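Side-chain contacts in polyketide biosynthesis 3-hydroxy-3-methylglutaryl-ACP synthase PksG (Bacillus subtilis, PDB 4YXT), which catalyses the aldol condensation of acetyl-ACP with a beta-ketothioester polyketide intermediate during the biosynthesis of the antibiotic bacillaene: residues A4-M9 with L304-T309; N57-I62 with L139-D144; A119-A124 with V173-G178; F244-Y249 with V284-N289. The protein carries 1 engineered substitution. One frame throughout, in Å; residues are numbered along the deposited sequence.

Contact 1: A4-M9 with L304-T309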
loop_
_atom_site.group_PDB
_atom_site.type_symbol
_atom_site.label_atom_id
_atom_site.label_comp_id
_atom_site.label_asym_id
_atom_site.label_seq_id
_atom_site.Cartn_x
_atom_site.Cartn_y
_atom_site.Cartn_z
ATOM N N ALA A 4 -0.795 13.819 17.701
ATOM C CA ALA A 4 -0.752 13.427 16.287
ATOM C C ALA A 4 -2.063 13.695 15.539
ATOM O O ALA A 4 -3.156 13.578 16.076
ATOM C CB ALA A 4 -0.323 11.968 16.148
ATOM N N GLY A 5 -1.900 14.104 14.295
ATOM C CA GLY A 5 -2.978 14.141 13.349
ATOM C C GLY A 5 -2.758 15.202 12.322
ATOM O O GLY A 5 -1.637 15.433 11.906
ATOM N N ILE A 6 -3.842 15.848 11.911
ATOM C CA ILE A 6 -3.809 16.688 10.720
ATOM C C ILE A 6 -3.379 18.133 11.072
ATOM O O ILE A 6 -4.043 18.805 11.834
ATOM C CB ILE A 6 -5.180 16.665 9.968
ATOM C CG1 ILE A 6 -5.609 15.234 9.648
ATOM C CG2 ILE A 6 -5.156 17.550 8.758
ATOM C CD1 ILE A 6 -6.961 15.103 8.945
ATOM N N GLU A 7 -2.296 18.598 10.452
ATOM C CA GLU A 7 -1.874 20.000 10.494
ATOM C C GLU A 7 -2.502 20.784 9.354
ATOM O O GLU A 7 -2.822 21.951 9.480
ATOM C CB GLU A 7 -0.338 20.097 10.437
ATOM C CG GLU A 7 0.286 19.348 11.598
ATOM C CD GLU A 7 1.783 19.545 11.706
ATOM O OE1 GLU A 7 2.422 19.910 10.703
ATOM O OE2 GLU A 7 2.325 19.325 12.790
ATOM N N ALA A 8 -2.732 20.137 8.227
ATOM C CA ALA A 8 -3.268 20.876 7.123
ATOM C C ALA A 8 -3.838 19.850 6.140
ATOM O O ALA A 8 -3.348 18.748 6.102
ATOM C CB ALA A 8 -2.163 21.713 6.498
ATOM N N MET A 9 -4.889 20.208 5.407
ATOM C CA MET A 9 -5.419 19.315 4.355
ATOM C C MET A 9 -6.109 20.100 3.253
ATOM O O MET A 9 -6.696 21.121 3.518
ATOM C CB MET A 9 -6.351 18.218 4.932
ATOM C CG MET A 9 -7.778 18.630 5.218
ATOM S SD MET A 9 -8.706 17.344 6.108
ATOM C CE MET A 9 -8.847 16.087 4.855
ATOM N N LEU A 304 -12.684 14.021 2.077
ATOM C CA LEU A 304 -13.436 15.084 1.480
ATOM C C LEU A 304 -14.621 15.506 2.320
ATOM O O LEU A 304 -14.943 16.708 2.362
ATOM C CB LEU A 304 -13.914 14.664 0.059
ATOM C CG LEU A 304 -14.563 15.709 -0.843
ATOM C CD1 LEU A 304 -13.572 16.782 -1.204
ATOM C CD2 LEU A 304 -15.162 15.089 -2.111
ATOM N N ALA A 305 -15.284 14.527 2.962
ATOM C CA ALA A 305 -16.403 14.788 3.866
ATOM C C ALA A 305 -15.868 15.400 5.146
ATOM O O ALA A 305 -16.505 16.248 5.820
ATOM C CB ALA A 305 -17.163 13.477 4.188
ATOM N N LEU A 306 -14.686 14.989 5.519
ATOM C CA LEU A 306 -14.095 15.573 6.744
ATOM C C LEU A 306 -13.730 17.066 6.549
ATOM O O LEU A 306 -14.068 17.929 7.345
ATOM C CB LEU A 306 -12.841 14.820 7.090
ATOM C CG LEU A 306 -12.159 15.218 8.411
ATOM C CD1 LEU A 306 -13.143 14.877 9.456
ATOM C CD2 LEU A 306 -10.869 14.441 8.586
ATOM N N ALA A 307 -13.013 17.350 5.491
ATOM C CA ALA A 307 -12.732 18.725 5.045
ATOM C C ALA A 307 -14.013 19.567 4.935
ATOM O O ALA A 307 -14.059 20.729 5.371
ATOM C CB ALA A 307 -12.044 18.689 3.694
ATOM N N SER A 308 -15.054 18.953 4.375
ATOM C CA SER A 308 -16.336 19.629 4.202
ATOM C C SER A 308 -16.882 20.001 5.544
ATOM O O SER A 308 -17.335 21.123 5.685
ATOM C CB SER A 308 -17.352 18.799 3.405
ATOM O OG SER A 308 -18.523 19.584 3.049
ATOM N N THR A 309 -16.788 19.087 6.528
ATOM C CA THR A 309 -17.289 19.307 7.889
ATOM C C THR A 309 -16.548 20.454 8.599
ATOM O O THR A 309 -17.150 21.300 9.336
ATOM C CB THR A 309 -17.130 18.039 8.766
ATOM O OG1 THR A 309 -17.944 16.959 8.267
ATOM C CG2 THR A 309 -17.470 18.313 10.216
#
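Ile6 and Leu306 reach toward each other tip to tip, with Ile6 CD1 lying 4.0 Å from Leu306 CD2. The same leucine methyl also meets the thioether of Met9, where Met9 SD is 4.4 Å from Leu306 CD2. Leu306 CD2 is thus the bump, and Ile6 and Met9 form the hollow that receives it. Met9 then curls at its end. Its last torsion, chi3 -69°, turns the methyl away from the extended path, and Met9 CE comes to rest 4.3 Å from Ala307 CB. The small alanine provides a shallow seat for this methyl on the helix surface. Ile6 and Met9 are three residues apart on the strand, yet both point at the helix. A classic beta bulge at Glu7 and Ala8, opposite Leu176, shifts the alternation of sides between them. The contact sets helix 301-312 against strand 5-12 within the thiolase-like alpha/beta fold. Around it, Leu306 also leans on Ile321 and Cys323 of strand 319-327, and Ile6 touches Phe121 of helix 116-130. The side chain of Leu306 is about 10 Å from that of His250, a probable proton donor/acceptor. No hydrogen bond links the two segments.

Contact 2: N57-I62 with L139-D144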
loop_
_atom_site.group_PDB
_atom_site.type_symbol
_atom_site.label_atom_id
_atom_site.label_comp_id
_atom_site.label_asym_id
_atom_site.label_seq_id
_atom_site.Cartn_x
_atom_site.Cartn_y
_atom_site.Cartn_z
ATOM N N ASN A 57 -1.618 18.575 -7.403
ATOM C CA ASN A 57 -2.516 19.748 -7.271
ATOM C C ASN A 57 -3.203 19.850 -5.917
ATOM O O ASN A 57 -3.381 20.946 -5.424
ATOM C CB ASN A 57 -3.504 19.781 -8.418
ATOM C CG ASN A 57 -2.804 19.908 -9.739
ATOM O OD1 ASN A 57 -1.765 20.533 -9.822
ATOM N ND2 ASN A 57 -3.341 19.313 -10.758
ATOM N N ALA A 58 -3.552 18.732 -5.283
ATOM C CA ALA A 58 -4.070 18.832 -3.919
ATOM C C ALA A 58 -3.000 19.235 -2.921
ATOM O O ALA A 58 -3.276 19.996 -2.006
ATOM C CB ALA A 58 -4.778 17.537 -3.491
ATOM N N ALA A 59 -1.777 18.732 -3.042
ATOM C CA ALA A 59 -0.785 18.949 -1.966
ATOM C C ALA A 59 -0.004 20.250 -2.093
ATOM O O ALA A 59 0.508 20.830 -1.101
ATOM C CB ALA A 59 0.183 17.792 -1.923
ATOM N N LYS A 60 0.111 20.697 -3.316
ATOM C CA LYS A 60 0.915 21.874 -3.650
ATOM C C LYS A 60 0.592 23.065 -2.733
ATOM O O LYS A 60 1.523 23.671 -2.123
ATOM C CB LYS A 60 0.779 22.147 -5.158
ATOM C CG LYS A 60 1.353 23.472 -5.708
ATOM C CD LYS A 60 2.797 23.340 -6.161
ATOM C CE LYS A 60 3.150 24.365 -7.226
ATOM N NZ LYS A 60 2.576 25.716 -6.930
ATOM N N PRO A 61 -0.711 23.380 -2.554
ATOM C CA PRO A 61 -1.004 24.501 -1.694
ATOM C C PRO A 61 -0.599 24.303 -0.233
ATOM O O PRO A 61 -0.280 25.269 0.464
ATOM C CB PRO A 61 -2.520 24.681 -1.866
ATOM C CG PRO A 61 -2.773 24.226 -3.283
ATOM C CD PRO A 61 -1.877 23.025 -3.385
ATOM N N ILE A 62 -0.573 23.061 0.220
ATOM C CA ILE A 62 -0.071 22.782 1.530
ATOM C C ILE A 62 1.409 23.037 1.541
ATOM O O ILE A 62 1.905 23.783 2.366
ATOM C CB ILE A 62 -0.321 21.342 1.962
ATOM C CG1 ILE A 62 -1.822 21.061 2.026
ATOM C CG2 ILE A 62 0.321 21.141 3.333
ATOM C CD1 ILE A 62 -2.140 19.638 2.468
ATOM N N LEU A 139 3.094 13.145 4.722
ATOM C CA LEU A 139 2.110 13.570 3.775
ATOM C C LEU A 139 1.378 12.330 3.215
ATOM O O LEU A 139 2.005 11.390 2.767
ATOM C CB LEU A 139 2.829 14.290 2.669
ATOM C CG LEU A 139 1.979 14.987 1.628
ATOM C CD1 LEU A 139 0.973 15.997 2.185
ATOM C CD2 LEU A 139 2.942 15.668 0.725
ATOM N N VAL A 140 0.053 12.320 3.350
ATOM C CA VAL A 140 -0.769 11.267 2.847
ATOM C C VAL A 140 -1.627 11.948 1.831
ATOM O O VAL A 140 -2.210 13.005 2.096
ATOM C CB VAL A 140 -1.681 10.640 3.937
ATOM C CG1 VAL A 140 -2.524 9.525 3.361
ATOM C CG2 VAL A 140 -0.868 10.106 5.082
ATOM N N ILE A 141 -1.704 11.325 0.675
ATOM C CA ILE A 141 -2.439 11.838 -0.417
ATOM C C ILE A 141 -3.336 10.695 -0.944
ATOM O O ILE A 141 -2.847 9.693 -1.393
ATOM C CB ILE A 141 -1.481 12.262 -1.537
ATOM C CG1 ILE A 141 -0.567 13.382 -1.065
ATOM C CG2 ILE A 141 -2.280 12.684 -2.765
ATOM C CD1 ILE A 141 0.273 13.988 -2.176
ATOM N N ALA A 142 -4.642 10.864 -0.850
ATOM C CA ALA A 142 -5.559 9.973 -1.490
ATOM C C ALA A 142 -5.999 10.575 -2.852
ATOM O O ALA A 142 -6.536 11.653 -2.878
ATOM C CB ALA A 142 -6.731 9.715 -0.572
ATOM N N SER A 143 -5.756 9.856 -3.961
ATOM C CA SER A 143 -6.005 10.288 -5.360
ATOM C C SER A 143 -6.677 9.147 -6.154
ATOM O O SER A 143 -6.102 8.074 -6.334
ATOM C CB SER A 143 -4.644 10.652 -6.007
ATOM O OG SER A 143 -4.734 11.469 -7.198
ATOM N N ASP A 144 -7.901 9.364 -6.616
ATOM C CA ASP A 144 -8.635 8.386 -7.417
ATOM C C ASP A 144 -9.436 9.074 -8.521
ATOM O O ASP A 144 -9.922 10.199 -8.336
ATOM C CB ASP A 144 -9.614 7.542 -6.587
ATOM C CG ASP A 144 -8.953 6.305 -5.947
ATOM O OD1 ASP A 144 -8.242 5.540 -6.659
ATOM O OD2 ASP A 144 -9.143 6.126 -4.706
#
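Ala59 meets Ile141 and Leu139 through apolar contacts, with no hydrogen bond across. The methyl CB of Ala59 lies 3.8 Å from Ile141 CD1. Ala59 CB is 4.4 Å from Leu139 CD2, a looser touch. Leu139 and Ile141 are two apart on the strand and share one side of it, so their methyls both meet the single alanine methyl. Ile141 reaches it with an extended end, CD1 anti to CA (chi2 -172°). The small alanine is consistent with the close approach, Ala59 CA to Ile141 CA 7.5 Å. Ala174 of strand 170-178 packs on both Ala59 and Ile141.

The polar bonds lie within the helix or run to other parts of the chain. The helix is kinked at Pro61 and Ile62, where Ile62 N makes a weak bond of 2.8 Å to Ala59 O. Farther along the strand, Asp144 OD1 is bonded to Ala82 N, Ser83 OG and Ser81 OG, and OD2 to Gly299 N. Ala82 is an engineered residue at a position that is probably catalytic in the natural enzyme. The contact itself is helix 51-64 laid on a face of the mixed sheet, as expected for a thiolase-like alpha/beta fold.

Contact 3: A119-A124 with V173-G178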
loop_
_atom_site.group_PDB
_atom_site.type_symbol
_atom_site.label_atom_id
_atom_site.label_comp_id
_atom_site.label_asym_id
_atom_site.label_seq_id
_atom_site.Cartn_x
_atom_site.Cartn_y
_atom_site.Cartn_z
ATOM N N ALA A 119 -6.154 3.948 5.842
ATOM C CA ALA A 119 -5.018 3.062 6.040
ATOM C C ALA A 119 -3.789 3.973 6.003
ATOM O O ALA A 119 -3.031 4.032 6.948
ATOM C CB ALA A 119 -4.954 1.983 4.948
ATOM N N GLY A 120 -3.661 4.761 4.966
ATOM C CA GLY A 120 -2.554 5.730 4.860
ATOM C C GLY A 120 -2.369 6.602 6.105
ATOM O O GLY A 120 -1.282 6.681 6.703
ATOM N N PHE A 121 -3.464 7.256 6.487
ATOM C CA PHE A 121 -3.465 8.232 7.560
ATOM C C PHE A 121 -3.198 7.569 8.887
ATOM O O PHE A 121 -2.464 8.117 9.699
ATOM C CB PHE A 121 -4.815 8.974 7.545
ATOM C CG PHE A 121 -5.081 9.816 8.751
ATOM C CD1 PHE A 121 -4.412 11.006 8.937
ATOM C CD2 PHE A 121 -6.022 9.433 9.676
ATOM C CE1 PHE A 121 -4.656 11.787 10.051
ATOM C CE2 PHE A 121 -6.286 10.215 10.802
ATOM C CZ PHE A 121 -5.612 11.400 10.972
ATOM N N GLN A 122 -3.773 6.403 9.137
ATOM C CA GLN A 122 -3.443 5.683 10.373
ATOM C C GLN A 122 -1.975 5.312 10.469
ATOM O O GLN A 122 -1.360 5.378 11.573
ATOM C CB GLN A 122 -4.292 4.447 10.590
ATOM C CG GLN A 122 -5.697 4.763 10.935
ATOM C CD GLN A 122 -5.877 5.716 12.110
ATOM O OE1 GLN A 122 -4.982 5.889 12.964
ATOM N NE2 GLN A 122 -7.067 6.326 12.172
ATOM N N MET A 123 -1.392 4.957 9.351
ATOM C CA MET A 123 -0.031 4.542 9.389
ATOM C C MET A 123 0.808 5.802 9.612
ATOM O O MET A 123 1.775 5.727 10.317
ATOM C CB MET A 123 0.397 3.821 8.111
ATOM C CG MET A 123 -0.314 2.511 7.857
ATOM S SD MET A 123 -0.112 1.186 9.086
ATOM C CE MET A 123 -1.713 1.253 9.891
ATOM N N ALA A 124 0.375 6.951 9.089
ATOM C CA ALA A 124 1.140 8.166 9.215
ATOM C C ALA A 124 1.045 8.643 10.686
ATOM O O ALA A 124 2.027 9.080 11.209
ATOM C CB ALA A 124 0.612 9.235 8.324
ATOM N N VAL A 173 -7.349 14.296 -2.162
ATOM C CA VAL A 173 -7.199 15.041 -0.928
ATOM C C VAL A 173 -5.804 14.752 -0.328
ATOM O O VAL A 173 -5.400 13.582 -0.199
ATOM C CB VAL A 173 -8.252 14.673 0.146
ATOM C CG1 VAL A 173 -8.104 15.558 1.397
ATOM C CG2 VAL A 173 -9.669 14.814 -0.347
ATOM N N ALA A 174 -5.092 15.805 0.054
ATOM C CA ALA A 174 -3.757 15.658 0.546
ATOM C C ALA A 174 -3.838 16.072 1.977
ATOM O O ALA A 174 -4.473 17.080 2.298
ATOM C CB ALA A 174 -2.810 16.548 -0.242
ATOM N N VAL A 175 -3.223 15.300 2.854
ATOM C CA VAL A 175 -3.302 15.498 4.270
ATOM C C VAL A 175 -1.862 15.473 4.822
ATOM O O VAL A 175 -1.181 14.459 4.693
ATOM C CB VAL A 175 -4.097 14.344 4.931
ATOM C CG1 VAL A 175 -4.081 14.447 6.447
ATOM C CG2 VAL A 175 -5.560 14.228 4.476
ATOM N N LEU A 176 -1.446 16.571 5.469
ATOM C CA LEU A 176 -0.197 16.698 6.180
ATOM C C LEU A 176 -0.356 16.341 7.630
ATOM O O LEU A 176 -1.157 16.916 8.306
ATOM C CB LEU A 176 0.279 18.152 6.125
ATOM C CG LEU A 176 1.690 18.427 6.670
ATOM C CD1 LEU A 176 2.797 17.922 5.748
ATOM C CD2 LEU A 176 1.832 19.924 6.914
ATOM N N VAL A 177 0.436 15.389 8.105
ATOM C CA VAL A 177 0.266 14.779 9.385
ATOM C C VAL A 177 1.535 15.095 10.172
ATOM O O VAL A 177 2.684 15.001 9.653
ATOM C CB VAL A 177 0.039 13.252 9.251
ATOM C CG1 VAL A 177 -0.117 12.583 10.593
ATOM C CG2 VAL A 177 -1.177 12.946 8.363
ATOM N N GLY A 178 1.331 15.497 11.420
ATOM C CA GLY A 178 2.421 16.036 12.213
ATOM C C GLY A 178 2.166 16.115 13.695
ATOM O O GLY A 178 1.132 15.645 14.196
#
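Ala124, which packs on Val177, has its N bonded to Gly120 O at 2.9 Å. This ordinary bond is part of the helix that carries the alanine methyl to the sheet. That methyl meets the strand at the fork of Val177: Ala124 CB is 4.1 Å from both Val177 CG1 and Val177 CG2. Val177 CG1 is anti to the backbone N (chi1 179°) and also rests on Ala124 C, while CG2 is anti to the carbonyl carbon. CG2 has a second partner in Phe121. Val177 CG2 comes in at the edge of the phenyl ring, near its plane, 3.8 Å from Phe121 CD1 and 4.0 Å from Phe121 CE1. The two side chains cross at about a right angle. Phe121 CD1 also touches Val175 CG1 at 4.3 Å, from an oblique direction. The axes of 119-124 and 173-178 run at 20° to each other, 9.4 Å apart at closest approach.

Helix 116-130 begins just after Cys114, the probable acyl-thioester residue of this thiolase-like enzyme. Ile6, Phe303 and Tyr335 also pack on Phe121. On other residues of the helix, Ala119 and Met123 touch Phe108 of the second subunit, so the helix lies between the sheet and the dimer partner. The side chains that meet are all hydrocarbon, and no hydrogen bond crosses. Cohesion here therefore rests on burial and fit.

Contact 4: F244-Y249 with V284-N289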
loop_
_atom_site.group_PDB
_atom_site.type_symbol
_atom_site.label_atom_id
_atom_site.label_comp_id
_atom_site.label_asym_id
_atom_site.label_seq_id
_atom_site.Cartn_x
_atom_site.Cartn_y
_atom_site.Cartn_z
ATOM N N PHE A 244 -19.760 12.981 19.922
ATOM C CA PHE A 244 -19.374 13.516 18.633
ATOM C C PHE A 244 -20.310 14.659 18.262
ATOM O O PHE A 244 -21.516 14.460 18.194
ATOM C CB PHE A 244 -19.446 12.408 17.555
ATOM C CG PHE A 244 -18.846 11.095 18.007
ATOM C CD1 PHE A 244 -17.461 10.939 18.087
ATOM C CD2 PHE A 244 -19.658 10.061 18.408
ATOM C CE1 PHE A 244 -16.907 9.780 18.536
ATOM C CE2 PHE A 244 -19.113 8.887 18.851
ATOM C CZ PHE A 244 -17.734 8.738 18.915
ATOM N N GLN A 245 -19.741 15.829 18.007
ATOM C CA GLN A 245 -20.522 16.984 17.565
ATOM C C GLN A 245 -20.780 16.934 16.069
ATOM O O GLN A 245 -21.735 17.525 15.628
ATOM C CB GLN A 245 -19.811 18.260 17.907
ATOM C CG GLN A 245 -19.864 18.572 19.417
ATOM C CD GLN A 245 -18.907 17.750 20.249
ATOM O OE1 GLN A 245 -17.718 17.611 19.911
ATOM N NE2 GLN A 245 -19.404 17.236 21.388
ATOM N N TYR A 246 -19.918 16.276 15.288
ATOM C CA TYR A 246 -20.183 16.038 13.840
ATOM C C TYR A 246 -19.790 14.627 13.506
ATOM O O TYR A 246 -19.049 13.980 14.278
ATOM C CB TYR A 246 -19.372 16.980 12.994
ATOM C CG TYR A 246 -19.705 18.451 13.203
ATOM C CD1 TYR A 246 -20.794 19.029 12.548
ATOM C CD2 TYR A 246 -18.950 19.249 14.084
ATOM C CE1 TYR A 246 -21.118 20.354 12.712
ATOM C CE2 TYR A 246 -19.262 20.584 14.253
ATOM C CZ TYR A 246 -20.361 21.122 13.569
ATOM O OH TYR A 246 -20.704 22.412 13.688
ATOM N N LEU A 247 -20.230 14.155 12.329
ATOM C CA LEU A 247 -19.933 12.829 11.904
ATOM C C LEU A 247 -19.563 12.949 10.479
ATOM O O LEU A 247 -20.186 13.710 9.714
ATOM C CB LEU A 247 -21.144 11.871 12.089
ATOM C CG LEU A 247 -21.456 11.465 13.537
ATOM C CD1 LEU A 247 -22.850 10.839 13.625
ATOM C CD2 LEU A 247 -20.454 10.433 14.019
ATOM N N ALA A 248 -18.524 12.212 10.094
ATOM C CA ALA A 248 -18.155 12.220 8.708
ATOM C C ALA A 248 -18.134 10.820 8.269
ATOM O O ALA A 248 -17.706 9.935 9.012
ATOM C CB ALA A 248 -16.783 12.859 8.526
ATOM N N TYR A 249 -18.584 10.563 7.053
ATOM C CA TYR A 249 -18.607 9.194 6.615
ATOM C C TYR A 249 -17.989 9.097 5.201
ATOM O O TYR A 249 -17.980 10.100 4.442
ATOM C CB TYR A 249 -20.023 8.679 6.475
ATOM C CG TYR A 249 -20.902 8.724 7.635
ATOM C CD1 TYR A 249 -21.245 7.544 8.331
ATOM C CD2 TYR A 249 -21.465 9.919 8.038
ATOM C CE1 TYR A 249 -22.131 7.566 9.385
ATOM C CE2 TYR A 249 -22.345 9.969 9.116
ATOM C CZ TYR A 249 -22.689 8.792 9.777
ATOM O OH TYR A 249 -23.580 8.878 10.822
ATOM N N VAL A 284 -24.263 16.058 10.267
ATOM C CA VAL A 284 -23.930 15.255 9.115
ATOM C C VAL A 284 -23.937 16.040 7.820
ATOM O O VAL A 284 -22.997 15.937 6.987
ATOM C CB VAL A 284 -24.910 14.084 9.000
ATOM C CG1 VAL A 284 -24.514 13.152 7.877
ATOM C CG2 VAL A 284 -24.991 13.330 10.324
ATOM N N LYS A 285 -24.971 16.846 7.646
ATOM C CA LYS A 285 -25.131 17.624 6.430
ATOM C C LYS A 285 -23.944 18.560 6.164
ATOM O O LYS A 285 -23.579 18.706 5.045
ATOM C CB LYS A 285 -26.449 18.415 6.446
ATOM C CG LYS A 285 -26.546 19.493 5.375
ATOM C CD LYS A 285 -27.963 20.031 5.237
ATOM C CE LYS A 285 -28.188 20.750 3.892
ATOM N NZ LYS A 285 -27.478 22.068 3.853
ATOM N N PRO A 286 -23.340 19.191 7.178
ATOM C CA PRO A 286 -22.124 19.955 6.772
ATOM C C PRO A 286 -21.050 19.138 5.939
ATOM O O PRO A 286 -20.520 19.621 4.889
ATOM C CB PRO A 286 -21.574 20.436 8.110
ATOM C CG PRO A 286 -22.826 20.591 8.966
ATOM C CD PRO A 286 -23.690 19.431 8.580
ATOM N N GLY A 287 -20.811 17.897 6.360
ATOM C CA GLY A 287 -19.829 17.045 5.707
ATOM C C GLY A 287 -20.145 16.681 4.280
ATOM O O GLY A 287 -19.232 16.394 3.540
ATOM N N LEU A 288 -21.424 16.753 3.869
ATOM C CA LEU A 288 -21.829 16.319 2.517
ATOM C C LEU A 288 -21.696 17.390 1.457
ATOM O O LEU A 288 -21.773 17.085 0.273
ATOM C CB LEU A 288 -23.297 15.828 2.504
ATOM C CG LEU A 288 -23.616 14.444 3.078
ATOM C CD1 LEU A 288 -23.303 14.417 4.561
ATOM C CD2 LEU A 288 -25.081 14.124 2.885
ATOM N N ASN A 289 -21.537 18.640 1.875
ATOM C CA ASN A 289 -21.451 19.747 0.947
ATOM C C ASN A 289 -20.469 19.547 -0.215
ATOM O O ASN A 289 -20.882 19.597 -1.394
ATOM C CB ASN A 289 -21.120 21.016 1.707
ATOM C CG ASN A 289 -21.237 22.272 0.846
ATOM O OD1 ASN A 289 -20.533 22.462 -0.121
ATOM N ND2 ASN A 289 -22.129 23.133 1.236
HETATM O O HOH W 1 -20.934 14.509 7.352
#
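Tyr246 and Tyr249 both carry CG beside the backbone N, with chi1 -63° and -57°, and this brings their rings to Pro286 and Val284. The strand they sit on, 246-249, is an outermost strand, within this chain, of the mixed sheet of this thiolase-like fold. The opposing segment starts where a helix has just ended and runs into the short, weakly bonded helix 285-288. The side chains of Tyr246 and Pro286 cross at about a right angle, with Tyr246 CE1 4.1 Å from Pro286 CG. Tyr249 and Val284 cross obliquely, and the nearest atoms are Tyr249 CE2 and Val284 CG1 at 4.0 Å. Val284 CG1 is the branch anti to its own N. The other branch, Val284 CG2, lies 4.5 Å from Leu247 CB. Val284 is thus set against two residues of the strand at once.

The hydroxyls of both tyrosines are bonded elsewhere: Tyr246 OH to Arg314 N, and Tyr249 OH to Tyr240 OH. These bonds tie the far ends of the rings, while Tyr246 CE1 and Tyr249 CE2 make the contact. The side chain of Tyr249 is about 5 Å from that of His250, a probable proton donor/acceptor, so this packing borders the active site. A water lies 2.6 Å from Leu247 O and 2.5 Å from Val284 O. It may not donate to both at once, and Val284 O is less surely placed.

In the fold
From the N terminus, residues 4-9 open contact 1, which closes only at 304-309, so its loop takes in the other three contacts. Contact 2 opens at 57-62. Before it closes at 139-144, contact 3 opens at 119-124, and contact 3 closes later, at 173-178. These two therefore cross. Contact 4 follows in series, from 244-249 to 284-289. All four reach one mixed sheet. Strands 137-145, 170-178 and 5-12 lie side by side in it and join contacts 2, 3 and 1. Contact 4 sits on the end strand 246-249. It meets contact 1 through a probable hydrogen bond of Ser308 OG to Pro286 O.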